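Local coordinates for peptidoglycan DD-endopeptidase ShyB (Vibrio cholerae, PDB 2GU1), which cuts the peptide cross-links between peptidoglycan strands as a zinc-dependent DD-endopeptidase of the M23B family, probably making room for new glycan and cell wall expansion, at residues A[109-114]-A[123-128]; A[134-139]-A[172-177]; A[220-223]-A[228-231]. All coordinates share one frame; numbering follows the deposited sequence.

Contact 1 of 3, residues A[109-114]-A[123-128]; sequences GSFSVS and SQVANI
F111 and I128 make the closest apolar contact between 109-114 and 123-128. The branch methyl CG2 of I128 lies 3.5 Å from CZ of F111, at the far end of the ring, and approaches obliquely. The other arm of the isoleucine reaches the ring's edge in its plane, where CD1 of I128 stands 4.0 Å from CZ of F111. F111 can span the gap because its CG is anti to the backbone N (chi1 168°), which stretches the ring toward the second helix. V125 adds a looser contact one turn before I128, its CG1 being 4.2 Å from CE2 of F111. The segments belong to two consecutive helices, 111-117 and 122-132, which are joined by a short connection and pack on one face of the antiparallel sheet in the Csd3 second domain, with I128 on I150, I167 and I170. Branched aliphatic and aromatic side chains suit this buried seam, since they fill it without leaving polar atoms to satisfy, and F111 also meets F148 and F172 edge-to-face. A mixed polar-apolar contact is made by S112, which is partly exposed: its OG sits 3.6 Å from CG1 of V125, a van der Waals approach. A small side chain suits S112, where the two segments' backbones come nearest, with the CA atoms of S112 and V125 6.4 Å apart. No hydrogen bond crosses between the two segments.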
ATOM      1  N   GLY A 109      20.148 -21.974  14.647  1.00 57.23           N
ATOM      2  CA  GLY A 109      20.641 -20.626  14.493  1.00 55.18           C
ATOM      3  C   GLY A 109      19.434 -20.092  15.229  1.00 53.49           C
ATOM      4  O   GLY A 109      18.767 -20.873  15.912  1.00 53.12           O
ATOM      5  N   SER A 110      19.125 -18.811  15.134  1.00 51.50           N
ATOM      6  CA  SER A 110      17.925 -18.329  15.803  1.00 49.21           C
ATOM      7  C   SER A 110      16.847 -18.427  14.727  1.00 47.07           C
ATOM      8  O   SER A 110      17.167 -18.691  13.566  1.00 45.84           O
ATOM      9  CB  SER A 110      18.108 -16.882  16.238  1.00 49.43           C
ATOM     10  OG  SER A 110      18.463 -16.083  15.125  1.00 48.31           O
ATOM     11  N   PHE A 111      15.583 -18.231  15.090  1.00 45.02           N
ATOM     12  CA  PHE A 111      14.528 -18.309  14.085  1.00 42.97           C
ATOM     13  C   PHE A 111      14.838 -17.436  12.871  1.00 41.25           C
ATOM     14  O   PHE A 111      14.760 -17.896  11.734  1.00 40.27           O
ATOM     15  CB  PHE A 111      13.172 -17.884  14.659  1.00 42.16           C
ATOM     16  CG  PHE A 111      12.119 -17.668  13.600  1.00 41.63           C
ATOM     17  CD1 PHE A 111      11.688 -18.728  12.802  1.00 40.16           C
ATOM     18  CD2 PHE A 111      11.604 -16.397  13.362  1.00 40.91           C
ATOM     19  CE1 PHE A 111      10.762 -18.523  11.779  1.00 40.76           C
ATOM     20  CE2 PHE A 111      10.680 -16.182  12.343  1.00 40.11           C
ATOM     21  CZ  PHE A 111      10.258 -17.245  11.549  1.00 41.15           C
ATOM     22  N   SER A 112      15.190 -16.177  13.114  1.00 41.67           N
ATOM     23  CA  SER A 112      15.487 -15.250  12.024  1.00 42.22           C
ATOM     24  C   SER A 112      16.566 -15.751  11.071  1.00 41.70           C
ATOM     25  O   SER A 112      16.392 -15.711   9.851  1.00 41.61           O
ATOM     26  CB  SER A 112      15.893 -13.886  12.582  1.00 43.99           C
ATOM     27  OG  SER A 112      14.798 -13.267  13.232  1.00 46.41           O
ATOM     28  N   VAL A 113      17.674 -16.226  11.630  1.00 40.98           N
ATOM     29  CA  VAL A 113      18.785 -16.729  10.830  1.00 40.15           C
ATOM     30  C   VAL A 113      18.378 -17.957  10.029  1.00 38.11           C
ATOM     31  O   VAL A 113      18.620 -18.036   8.823  1.00 36.50           O
ATOM     32  CB  VAL A 113      19.988 -17.095  11.725  1.00 41.10           C
ATOM     33  CG1 VAL A 113      21.108 -17.679  10.883  1.00 42.01           C
ATOM     34  CG2 VAL A 113      20.472 -15.862  12.468  1.00 42.89           C
ATOM     35  N   SER A 114      17.760 -18.913  10.715  1.00 36.77           N
ATOM     36  CA  SER A 114      17.307 -20.148  10.090  1.00 37.49           C
ATOM     37  C   SER A 114      16.244 -19.888   9.023  1.00 36.74           C
ATOM     38  O   SER A 114      16.193 -20.579   8.004  1.00 37.61           O
ATOM     39  CB  SER A 114      16.750 -21.091  11.157  1.00 37.97           C
ATOM     40  OG  SER A 114      16.319 -22.310  10.581  1.00 41.62           O
ATOM     41  N   SER A 123      11.535  -9.059   5.177  1.00 32.53           N
ATOM     42  CA  SER A 123      10.163  -8.592   5.368  1.00 34.37           C
ATOM     43  C   SER A 123       9.240  -9.738   5.786  1.00 32.06           C
ATOM     44  O   SER A 123       8.340  -9.550   6.602  1.00 33.17           O
ATOM     45  CB  SER A 123       9.637  -7.932   4.087  1.00 36.14           C
ATOM     46  OG  SER A 123       9.656  -8.835   3.001  1.00 39.88           O
ATOM     47  N   GLN A 124       9.464 -10.923   5.230  1.00 29.81           N
ATOM     48  CA  GLN A 124       8.646 -12.074   5.594  1.00 29.47           C
ATOM     49  C   GLN A 124       8.925 -12.448   7.046  1.00 28.83           C
ATOM     50  O   GLN A 124       8.004 -12.772   7.794  1.00 28.76           O
ATOM     51  CB  GLN A 124       8.934 -13.262   4.662  1.00 29.77           C
ATOM     52  CG  GLN A 124       8.428 -13.021   3.241  1.00 28.16           C
ATOM     53  CD  GLN A 124       8.740 -14.154   2.277  1.00 31.66           C
ATOM     54  OE1 GLN A 124       9.888 -14.585   2.152  1.00 27.90           O
ATOM     55  NE2 GLN A 124       7.714 -14.630   1.573  1.00 30.23           N
ATOM     56  N   VAL A 125      10.193 -12.384   7.446  1.00 28.53           N
ATOM     57  CA  VAL A 125      10.569 -12.703   8.820  1.00 29.43           C
ATOM     58  C   VAL A 125       9.937 -11.678   9.761  1.00 29.51           C
ATOM     59  O   VAL A 125       9.431 -12.029  10.832  1.00 30.43           O
ATOM     60  CB  VAL A 125      12.103 -12.683   9.002  1.00 29.68           C
ATOM     61  CG1 VAL A 125      12.469 -12.870  10.480  1.00 30.99           C
ATOM     62  CG2 VAL A 125      12.731 -13.779   8.155  1.00 31.65           C
ATOM     63  N   ALA A 126       9.961 -10.411   9.353  1.00 30.23           N
ATOM     64  CA  ALA A 126       9.371  -9.345  10.154  1.00 29.87           C
ATOM     65  C   ALA A 126       7.867  -9.588  10.301  1.00 31.28           C
ATOM     66  O   ALA A 126       7.320  -9.495  11.398  1.00 31.78           O
ATOM     67  CB  ALA A 126       9.621  -8.003   9.497  1.00 31.24           C
ATOM     68  N   ASN A 127       7.204  -9.904   9.193  1.00 31.40           N
ATOM     69  CA  ASN A 127       5.765 -10.164   9.216  1.00 31.02           C
ATOM     70  C   ASN A 127       5.477 -11.310  10.184  1.00 27.94           C
ATOM     71  O   ASN A 127       4.560 -11.235  11.004  1.00 28.01           O
ATOM     72  CB  ASN A 127       5.264 -10.515   7.803  1.00 32.84           C
ATOM     73  CG  ASN A 127       3.750 -10.701   7.740  1.00 36.36           C
ATOM     74  OD1 ASN A 127       3.014 -10.232   8.615  1.00 37.66           O
ATOM     75  ND2 ASN A 127       3.276 -11.372   6.692  1.00 36.65           N
ATOM     76  N   ILE A 128       6.278 -12.364  10.098  1.00 27.81           N
ATOM     77  CA  ILE A 128       6.108 -13.522  10.971  1.00 28.01           C
ATOM     78  C   ILE A 128       6.287 -13.174  12.450  1.00 28.97           C
ATOM     79  O   ILE A 128       5.434 -13.509  13.280  1.00 28.31           O
ATOM     80  CB  ILE A 128       7.094 -14.653  10.590  1.00 27.58           C
ATOM     81  CG1 ILE A 128       6.732 -15.207   9.208  1.00 29.91           C
ATOM     82  CG2 ILE A 128       7.047 -15.764  11.634  1.00 28.25           C
ATOM     83  CD1 ILE A 128       7.720 -16.223   8.656  1.00 26.23           C
TER

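Contact 2 of 3, residues A[134-139]-A[172-177]; sequences DKIDFS and FKLAKG
The ring of F172 receives the end methyl of I136 over one face, in a CH-pi contact: CD1 of I136 lies 3.7 Å from the centroid of the F172 ring, 23° off the ring normal and displaced toward the CG-CD1 side. The contact fastens the loop that follows helix 122-132 to the end of strand 160-173, in the antiparallel sheet of the Csd3 second domain. The ring of F138 is approached near its plane, at the edge, by CZ of F172, which is 4.0 Å from CE2 of F138; these two side chains cross at about a right angle. On one face of the same F138 ring sits CG2 of I136, from its own segment, so the isoleucine serves both rings with different methyls. Just beyond the strand, L174 to G177 form a type I beta turn. F172 and I136 are buried, F172 packing also on F148 of strand 147-157, whereas F138 is only partly so and also packs on T129 and M132 of helix 122-132. An isoleucine suits the middle of this cluster because its two arms diverge: CG1 of I136 is anti to the carbonyl carbon (I136 chi1 -61°), and the extended arm carries CD1 onto F172 while CG2 remains for F138. The leucine beyond the strand extends the apolar patch more loosely, with CD2 of L174 4.2 Å from CD1 of I136.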
ATOM      1  N   ASP A 134       2.757 -12.182  20.394  1.00 45.27           N
ATOM      2  CA  ASP A 134       2.080 -12.476  21.654  1.00 46.91           C
ATOM      3  C   ASP A 134       2.025 -13.965  21.978  1.00 47.33           C
ATOM      4  O   ASP A 134       1.913 -14.354  23.142  1.00 47.32           O
ATOM      5  CB  ASP A 134       0.661 -11.904  21.643  1.00 48.42           C
ATOM      6  CG  ASP A 134       0.645 -10.401  21.466  1.00 49.24           C
ATOM      7  OD1 ASP A 134       1.378  -9.714  22.206  1.00 49.23           O
ATOM      8  OD2 ASP A 134      -0.098  -9.906  20.593  1.00 49.58           O
ATOM      9  N   LYS A 135       2.107 -14.801  20.950  1.00 47.05           N
ATOM     10  CA  LYS A 135       2.054 -16.241  21.150  1.00 46.65           C
ATOM     11  C   LYS A 135       3.452 -16.829  21.330  1.00 46.55           C
ATOM     12  O   LYS A 135       3.602 -17.917  21.886  1.00 46.82           O
ATOM     13  CB  LYS A 135       1.354 -16.912  19.961  1.00 47.34           C
ATOM     14  CG  LYS A 135      -0.042 -16.360  19.661  1.00 48.62           C
ATOM     15  CD  LYS A 135      -1.062 -16.727  20.736  1.00 49.64           C
ATOM     16  CE  LYS A 135      -1.813 -18.010  20.395  1.00 49.19           C
ATOM     17  NZ  LYS A 135      -0.908 -19.170  20.183  1.00 50.63           N
ATOM     18  N   ILE A 136       4.471 -16.105  20.871  1.00 44.77           N
ATOM     19  CA  ILE A 136       5.848 -16.579  20.979  1.00 44.68           C
ATOM     20  C   ILE A 136       6.841 -15.503  21.419  1.00 46.16           C
ATOM     21  O   ILE A 136       6.836 -14.384  20.905  1.00 44.96           O
ATOM     22  CB  ILE A 136       6.356 -17.150  19.629  1.00 43.75           C
ATOM     23  CG1 ILE A 136       5.497 -18.340  19.203  1.00 42.30           C
ATOM     24  CG2 ILE A 136       7.813 -17.579  19.756  1.00 42.04           C
ATOM     25  CD1 ILE A 136       5.951 -18.989  17.909  1.00 41.28           C
ATOM     26  N   ASP A 137       7.691 -15.860  22.378  1.00 48.00           N
ATOM     27  CA  ASP A 137       8.729 -14.965  22.875  1.00 50.35           C
ATOM     28  C   ASP A 137       9.973 -15.401  22.112  1.00 50.31           C
ATOM     29  O   ASP A 137      10.619 -16.380  22.487  1.00 50.00           O
ATOM     30  CB  ASP A 137       8.946 -15.169  24.381  1.00 52.36           C
ATOM     31  CG  ASP A 137       9.955 -14.186  24.975  1.00 54.18           C
ATOM     32  OD1 ASP A 137      11.067 -14.045  24.416  1.00 54.54           O
ATOM     33  OD2 ASP A 137       9.637 -13.557  26.008  1.00 55.21           O
ATOM     34  N   PHE A 138      10.298 -14.685  21.037  1.00 51.03           N
ATOM     35  CA  PHE A 138      11.454 -15.027  20.216  1.00 52.18           C
ATOM     36  C   PHE A 138      12.793 -14.831  20.921  1.00 54.79           C
ATOM     37  O   PHE A 138      13.841 -14.735  20.279  1.00 54.73           O
ATOM     38  CB  PHE A 138      11.425 -14.235  18.901  1.00 49.53           C
ATOM     39  CG  PHE A 138      10.282 -14.613  17.995  1.00 47.26           C
ATOM     40  CD1 PHE A 138       9.017 -14.060  18.175  1.00 45.51           C
ATOM     41  CD2 PHE A 138      10.458 -15.570  16.997  1.00 46.25           C
ATOM     42  CE1 PHE A 138       7.943 -14.458  17.378  1.00 45.10           C
ATOM     43  CE2 PHE A 138       9.391 -15.978  16.195  1.00 44.36           C
ATOM     44  CZ  PHE A 138       8.131 -15.420  16.385  1.00 43.83           C
ATOM     45  N   SER A 139      12.751 -14.795  22.247  1.00 58.00           N
ATOM     46  CA  SER A 139      13.952 -14.621  23.049  1.00 60.93           C
ATOM     47  C   SER A 139      14.120 -15.794  24.012  1.00 62.18           C
ATOM     48  O   SER A 139      15.240 -16.209  24.308  1.00 63.18           O
ATOM     49  CB  SER A 139      13.856 -13.321  23.848  1.00 61.48           C
ATOM     50  OG  SER A 139      13.403 -12.256  23.031  1.00 63.06           O
ATOM     51  N   PHE A 172       4.689 -23.365  14.390  1.00 33.41           N
ATOM     52  CA  PHE A 172       5.926 -23.671  15.088  1.00 35.25           C
ATOM     53  C   PHE A 172       5.780 -24.957  15.891  1.00 36.96           C
ATOM     54  O   PHE A 172       4.823 -25.129  16.645  1.00 37.04           O
ATOM     55  CB  PHE A 172       6.321 -22.531  16.038  1.00 33.06           C
ATOM     56  CG  PHE A 172       6.901 -21.325  15.349  1.00 32.69           C
ATOM     57  CD1 PHE A 172       6.078 -20.382  14.742  1.00 32.55           C
ATOM     58  CD2 PHE A 172       8.277 -21.131  15.306  1.00 32.82           C
ATOM     59  CE1 PHE A 172       6.620 -19.260  14.107  1.00 32.10           C
ATOM     60  CE2 PHE A 172       8.829 -20.014  14.672  1.00 31.38           C
ATOM     61  CZ  PHE A 172       7.996 -19.079  14.070  1.00 31.25           C
ATOM     62  N   LYS A 173       6.727 -25.866  15.709  1.00 39.71           N
ATOM     63  CA  LYS A 173       6.722 -27.119  16.449  1.00 44.27           C
ATOM     64  C   LYS A 173       7.643 -26.843  17.635  1.00 44.75           C
ATOM     65  O   LYS A 173       8.861 -26.971  17.531  1.00 45.10           O
ATOM     66  CB  LYS A 173       7.287 -28.249  15.585  1.00 47.59           C
ATOM     67  CG  LYS A 173       6.893 -28.184  14.102  1.00 52.58           C
ATOM     68  CD  LYS A 173       5.390 -27.983  13.873  1.00 55.90           C
ATOM     69  CE  LYS A 173       4.556 -29.155  14.381  1.00 58.09           C
ATOM     70  NZ  LYS A 173       4.605 -29.302  15.866  1.00 58.91           N
ATOM     71  N   LEU A 174       7.051 -26.437  18.754  1.00 46.22           N
ATOM     72  CA  LEU A 174       7.810 -26.104  19.956  1.00 47.85           C
ATOM     73  C   LEU A 174       7.750 -27.166  21.044  1.00 49.28           C
ATOM     74  O   LEU A 174       6.746 -27.865  21.202  1.00 48.61           O
ATOM     75  CB  LEU A 174       7.302 -24.782  20.542  1.00 46.66           C
ATOM     76  CG  LEU A 174       7.791 -23.444  19.983  1.00 46.89           C
ATOM     77  CD1 LEU A 174       8.136 -23.560  18.515  1.00 45.93           C
ATOM     78  CD2 LEU A 174       6.714 -22.394  20.224  1.00 46.55           C
ATOM     79  N   ALA A 175       8.838 -27.272  21.801  1.00 50.59           N
ATOM     80  CA  ALA A 175       8.900 -28.223  22.898  1.00 51.38           C
ATOM     81  C   ALA A 175       8.004 -27.675  24.006  1.00 51.84           C
ATOM     82  O   ALA A 175       7.379 -28.432  24.748  1.00 50.85           O
ATOM     83  CB  ALA A 175      10.332 -28.354  23.392  1.00 51.98           C
ATOM     84  N   LYS A 176       7.930 -26.348  24.085  1.00 53.15           N
ATOM     85  CA  LYS A 176       7.127 -25.667  25.097  1.00 54.16           C
ATOM     86  C   LYS A 176       5.687 -25.412  24.648  1.00 54.06           C
ATOM     87  O   LYS A 176       5.009 -24.539  25.194  1.00 55.01           O
ATOM     88  CB  LYS A 176       7.796 -24.339  25.474  1.00 55.40           C
ATOM     89  CG  LYS A 176       9.269 -24.489  25.847  1.00 58.43           C
ATOM     90  CD  LYS A 176       9.942 -23.158  26.170  1.00 60.01           C
ATOM     91  CE  LYS A 176       9.402 -22.546  27.453  1.00 61.03           C
ATOM     92  NZ  LYS A 176      10.154 -21.316  27.839  1.00 61.41           N
ATOM     93  N   GLY A 177       5.224 -26.177  23.658  1.00 53.15           N
ATOM     94  CA  GLY A 177       3.865 -26.019  23.159  1.00 51.70           C
ATOM     95  C   GLY A 177       3.786 -25.528  21.721  1.00 50.14           C
ATOM     96  O   GLY A 177       4.326 -24.473  21.391  1.00 50.34           O
TER

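Contact 3 of 3, residues A[220-223]-A[228-231]; sequences KRKH and RVVP
The carbonyl O of V230 is gripped by two nitrogens of R221, which comes to it side-on. NE of R221 donates at 2.7 Å to O of V230, nearly in line with the C=O bond, and NH2 of R221 adds a second bond at 3.0 Å to the same O, from above the carbonyl plane. The oxygen lies in the guanidinium plane, so the pair of bonds fixes the rotation of that group. The bend at chi3 (57°) turns the NE edge of the guanidinium to the V230 carbonyl; a long side chain ending in a flat group with several N-H donors can bond this one acceptor twice. The backbones are tied as well: N of V230 donates to O of R221 at 2.7 Å, and N of H223 to O of R228 at 2.7 Å, the latter nearly straight at 172°. Between these bonds K222 and V229 form a single beta bridge. Side-chain contact is slight: CG2 of V230 meets CB of H223 at 3.9 Å. Lysine suits exposed K222, whose NZ lies 3.8 Å from CG1 of V229, and beta-branched valine suits the extended backbone at V229 and V230. R228 is directed away from segment 220-223, and its NH2 forms a salt bridge with D84. The segments close a loop beside the catalytic zinc site of the M23 peptidase: the R221 side chain touches H232, a zinc ligand with D236 and H313.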
ATOM      1  N   LYS A 220     -16.791   4.585  -9.586  1.00 39.78           N
ATOM      2  CA  LYS A 220     -17.435   4.856 -10.867  1.00 40.89           C
ATOM      3  C   LYS A 220     -17.767   6.329 -11.084  1.00 41.25           C
ATOM      4  O   LYS A 220     -18.382   6.682 -12.090  1.00 40.36           O
ATOM      5  CB  LYS A 220     -18.714   4.019 -11.000  1.00 42.17           C
ATOM      6  CG  LYS A 220     -18.463   2.521 -11.161  1.00 45.56           C
ATOM      7  CD  LYS A 220     -19.766   1.716 -11.124  1.00 48.17           C
ATOM      8  CE  LYS A 220     -20.731   2.112 -12.242  1.00 51.16           C
ATOM      9  NZ  LYS A 220     -20.198   1.812 -13.606  1.00 52.06           N
ATOM     10  N   ARG A 221     -17.352   7.187 -10.154  1.00 40.14           N
ATOM     11  CA  ARG A 221     -17.624   8.621 -10.265  1.00 40.55           C
ATOM     12  C   ARG A 221     -17.213   9.164 -11.634  1.00 41.65           C
ATOM     13  O   ARG A 221     -16.143   8.834 -12.148  1.00 41.58           O
ATOM     14  CB  ARG A 221     -16.883   9.394  -9.172  1.00 39.36           C
ATOM     15  CG  ARG A 221     -17.191  10.882  -9.165  1.00 39.57           C
ATOM     16  CD  ARG A 221     -16.312  11.642  -8.182  1.00 38.94           C
ATOM     17  NE  ARG A 221     -14.894  11.439  -8.464  1.00 37.52           N
ATOM     18  CZ  ARG A 221     -13.903  12.082  -7.853  1.00 39.18           C
ATOM     19  NH1 ARG A 221     -14.169  12.986  -6.917  1.00 37.98           N
ATOM     20  NH2 ARG A 221     -12.642  11.815  -8.175  1.00 37.23           N
ATOM     21  N   LYS A 222     -18.070   9.993 -12.222  1.00 42.90           N
ATOM     22  CA  LYS A 222     -17.785  10.581 -13.526  1.00 44.13           C
ATOM     23  C   LYS A 222     -17.431  12.052 -13.371  1.00 43.90           C
ATOM     24  O   LYS A 222     -18.022  12.760 -12.554  1.00 41.90           O
ATOM     25  CB  LYS A 222     -18.992  10.439 -14.457  1.00 45.85           C
ATOM     26  CG  LYS A 222     -19.324   9.003 -14.829  1.00 49.22           C
ATOM     27  CD  LYS A 222     -20.542   8.940 -15.743  1.00 51.27           C
ATOM     28  CE  LYS A 222     -20.847   7.505 -16.153  1.00 52.21           C
ATOM     29  NZ  LYS A 222     -19.702   6.884 -16.878  1.00 52.78           N
ATOM     30  N   HIS A 223     -16.458  12.508 -14.153  1.00 43.63           N
ATOM     31  CA  HIS A 223     -16.038  13.898 -14.090  1.00 44.47           C
ATOM     32  C   HIS A 223     -17.148  14.781 -14.649  1.00 45.42           C
ATOM     33  O   HIS A 223     -17.704  14.498 -15.713  1.00 43.86           O
ATOM     34  CB  HIS A 223     -14.758  14.111 -14.893  1.00 43.85           C
ATOM     35  CG  HIS A 223     -14.132  15.453 -14.675  1.00 44.73           C
ATOM     36  ND1 HIS A 223     -13.395  15.755 -13.551  1.00 45.03           N
ATOM     37  CD2 HIS A 223     -14.161  16.582 -15.420  1.00 44.98           C
ATOM     38  CE1 HIS A 223     -12.997  17.014 -13.613  1.00 46.14           C
ATOM     39  NE2 HIS A 223     -13.450  17.538 -14.738  1.00 46.59           N
ATOM     40  N   ARG A 228     -15.914  11.559 -18.171  1.00 40.87           N
ATOM     41  CA  ARG A 228     -15.092  10.358 -18.058  1.00 40.96           C
ATOM     42  C   ARG A 228     -15.043   9.896 -16.599  1.00 40.89           C
ATOM     43  O   ARG A 228     -15.194  10.702 -15.681  1.00 39.93           O
ATOM     44  CB  ARG A 228     -13.670  10.639 -18.565  1.00 41.80           C
ATOM     45  CG  ARG A 228     -13.578  10.918 -20.066  1.00 43.00           C
ATOM     46  CD  ARG A 228     -12.129  10.934 -20.557  1.00 41.62           C
ATOM     47  NE  ARG A 228     -11.383  12.095 -20.084  1.00 40.04           N
ATOM     48  CZ  ARG A 228     -11.154  13.191 -20.802  1.00 40.29           C
ATOM     49  NH1 ARG A 228     -11.609  13.289 -22.045  1.00 38.19           N
ATOM     50  NH2 ARG A 228     -10.468  14.196 -20.274  1.00 38.66           N
ATOM     51  N   VAL A 229     -14.836   8.602 -16.381  1.00 40.66           N
ATOM     52  CA  VAL A 229     -14.774   8.082 -15.019  1.00 41.26           C
ATOM     53  C   VAL A 229     -13.480   8.468 -14.313  1.00 39.07           C
ATOM     54  O   VAL A 229     -12.385   8.185 -14.789  1.00 40.21           O
ATOM     55  CB  VAL A 229     -14.903   6.538 -14.981  1.00 42.79           C
ATOM     56  CG1 VAL A 229     -16.262   6.114 -15.504  1.00 43.52           C
ATOM     57  CG2 VAL A 229     -13.798   5.903 -15.801  1.00 45.25           C
ATOM     58  N   VAL A 230     -13.624   9.132 -13.173  1.00 36.79           N
ATOM     59  CA  VAL A 230     -12.492   9.556 -12.358  1.00 34.67           C
ATOM     60  C   VAL A 230     -12.916   9.144 -10.950  1.00 33.69           C
ATOM     61  O   VAL A 230     -13.615   9.880 -10.254  1.00 31.62           O
ATOM     62  CB  VAL A 230     -12.291  11.081 -12.441  1.00 34.54           C
ATOM     63  CG1 VAL A 230     -11.085  11.501 -11.617  1.00 35.02           C
ATOM     64  CG2 VAL A 230     -12.109  11.493 -13.900  1.00 35.15           C
ATOM     65  N   PRO A 231     -12.497   7.946 -10.521  1.00 33.20           N
ATOM     66  CA  PRO A 231     -12.835   7.401  -9.205  1.00 31.84           C
ATOM     67  C   PRO A 231     -12.406   8.199  -7.985  1.00 31.02           C
ATOM     68  O   PRO A 231     -11.333   8.810  -7.957  1.00 28.76           O
ATOM     69  CB  PRO A 231     -12.188   6.021  -9.231  1.00 33.42           C
ATOM     70  CG  PRO A 231     -10.940   6.271 -10.034  1.00 35.14           C
ATOM     71  CD  PRO A 231     -11.466   7.117 -11.181  1.00 33.57           C
TER

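Contacts 1 and 2 belong to one apolar cluster in the Csd3 second domain: their centres are 13 Å apart, F111 of contact 1 and F172 of contact 2 are both part of it, and CD2 of F111 lies 3.6 Å from CE2 of F138. Contact 1 is buried between two helices, whereas contact 2 is partly buried and ties a loop to a strand end; helix 122-132, which supplies one side of contact 1, leads into that loop. Neither has a hydrogen bond across it. Contact 3 lies on the opposite side of the chain's centre, its centre about 44 Å and 50 Å from those of contacts 1 and 2. At the surface near the zinc, it is held by backbone and guanidinium hydrogen bonds.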